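Local coordinates for beta-ketoacyl-[acyl-carrier-protein] synthase FabY (Pseudomonas aeruginosa, PDB 4CW4), which catalyses the condensation of acetyl-CoA with malonyl-ACP to acetoacetyl-ACP, the primer that starts fatty acid biosynthesis, at residues 127-130 with 131-135. Residues are numbered along the deposited sequence; the frame is centred on the assembly and turned at random. Where two conformers were deposited one is given.
Sequences KQLP and EPLPA
A type VIb beta turn formed by residues 130-133, in the loop between strands 120-124 and 138-141, its centre about 47 Å from the centre of the chain, brings K127, L129 and P130 against E131, L133 and P134 and packs against the second subunit. The cis peptide between E131 and P132 lies at the middle of the turn, and CA of L133 gives a C-H...O contact to O of P130 at 3.5 Å. Methyl CD2 of L133 lies over the base of L129, 3.7 Å from CB of L129 and 3.9 Å from its CD1. The same methyl of L133 also rests on O of P130. L133 was modelled in two conformers, so this packing describes one of them. The side chains of P130 and P134 cross at about a right angle, CD of P134 lying 3.8 Å from CB of P130. On the polar side, the lysine chain folds at chi2 and chi3 (both -50°), which carries NZ of K127 back to OE2 of E131, a salt bridge with a weak hydrogen bond of 3.2 Å. The glutamate reaches out to meet it, extended beyond CG with chi2 at -178°. OE2 is shared with K108 of the second subunit, whose ammonium also donates hydrogen bonds to the carbonyl oxygens of K127 and L129, while L129 packs on V147 and V149 of its own chain. One carboxylate oxygen thus faces two ammonium groups, which would probably favour its ionised form and tie the local K127-E131 pair to the homodimer interface.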
loop_
_atom_site.group_PDB
_atom_site.type_symbol
_atom_site.label_atom_id
_atom_site.label_comp_id
_atom_site.label_asym_id
_atom_site.label_seq_id
_atom_site.Cartn_x
_atom_site.Cartn_y
_atom_site.Cartn_z
ATOM N N LYS A 127 20.549 21.974 -29.631
ATOM C CA LYS A 127 19.944 20.803 -28.996
ATOM C C LYS A 127 19.313 21.114 -27.639
ATOM O O LYS A 127 18.545 20.318 -27.119
ATOM C CB LYS A 127 20.958 19.661 -28.841
ATOM C CG LYS A 127 21.074 18.713 -30.058
ATOM C CD LYS A 127 19.723 18.167 -30.583
ATOM C CE LYS A 127 18.823 17.567 -29.491
ATOM N NZ LYS A 127 17.384 17.464 -29.915
ATOM N N GLN A 128 19.648 22.258 -27.050
ATOM C CA GLN A 128 19.086 22.629 -25.751
ATOM C C GLN A 128 17.900 23.575 -25.871
ATOM O O GLN A 128 17.316 23.962 -24.872
ATOM C CB GLN A 128 20.157 23.273 -24.865
ATOM C CG GLN A 128 21.288 22.327 -24.460
ATOM C CD GLN A 128 22.198 22.901 -23.390
ATOM O OE1 GLN A 128 22.338 24.123 -23.253
ATOM N NE2 GLN A 128 22.812 22.015 -22.606
ATOM N N LEU A 129 17.555 23.974 -27.094
ATOM C CA LEU A 129 16.435 24.873 -27.296
ATOM C C LEU A 129 15.121 24.092 -27.256
ATOM O O LEU A 129 15.099 22.902 -27.587
ATOM C CB LEU A 129 16.563 25.583 -28.646
ATOM C CG LEU A 129 17.783 26.511 -28.730
ATOM C CD1 LEU A 129 17.874 27.184 -30.064
ATOM C CD2 LEU A 129 17.785 27.579 -27.627
ATOM N N PRO A 130 14.021 24.763 -26.865
ATOM C CA PRO A 130 12.722 24.081 -26.886
ATOM C C PRO A 130 12.369 23.491 -28.240
ATOM O O PRO A 130 12.768 24.024 -29.291
ATOM C CB PRO A 130 11.722 25.191 -26.538
ATOM C CG PRO A 130 12.525 26.235 -25.838
ATOM C CD PRO A 130 13.877 26.187 -26.507
ATOM N N GLU A 131 11.640 22.380 -28.192
ATOM C CA GLU A 131 11.096 21.747 -29.385
ATOM C C GLU A 131 9.611 21.666 -29.226
ATOM O O GLU A 131 9.135 21.215 -28.187
ATOM C CB GLU A 131 11.656 20.350 -29.590
ATOM C CG GLU A 131 13.143 20.361 -29.810
ATOM C CD GLU A 131 13.691 18.986 -30.049
ATOM O OE1 GLU A 131 13.323 18.365 -31.079
ATOM O OE2 GLU A 131 14.473 18.527 -29.188
ATOM N N PRO A 132 8.859 22.142 -30.223
ATOM C CA PRO A 132 9.302 22.886 -31.403
ATOM C C PRO A 132 9.815 24.239 -30.929
ATOM O O PRO A 132 9.549 24.649 -29.799
ATOM C CB PRO A 132 8.022 23.029 -32.225
ATOM C CG PRO A 132 6.932 23.029 -31.227
ATOM C CD PRO A 132 7.392 22.075 -30.141
ATOM N N LEU A 133 10.572 24.932 -31.776
ATOM C CA LEU A 133 11.105 26.237 -31.395
ATOM C C LEU A 133 9.941 27.206 -31.212
ATOM O O LEU A 133 9.055 27.263 -32.064
ATOM C CB LEU A 133 12.074 26.779 -32.451
ATOM C CG LEU A 133 13.448 26.122 -32.549
ATOM C CD1 LEU A 133 14.149 26.523 -33.844
ATOM C CD2 LEU A 133 14.284 26.525 -31.346
ATOM N N PRO A 134 9.944 27.994 -30.124
ATOM C CA PRO A 134 8.855 28.953 -29.922
ATOM C C PRO A 134 8.753 29.871 -31.131
ATOM O O PRO A 134 9.766 30.344 -31.631
ATOM C CB PRO A 134 9.287 29.713 -28.659
ATOM C CG PRO A 134 10.194 28.765 -27.933
ATOM C CD PRO A 134 10.912 28.020 -29.013
ATOM N N ALA A 135 7.547 30.068 -31.647
ATOM C CA ALA A 135 7.405 30.681 -32.957
ATOM C C ALA A 135 7.924 32.114 -33.018
ATOM O O ALA A 135 8.322 32.588 -34.082
ATOM C CB ALA A 135 5.951 30.625 -33.409
#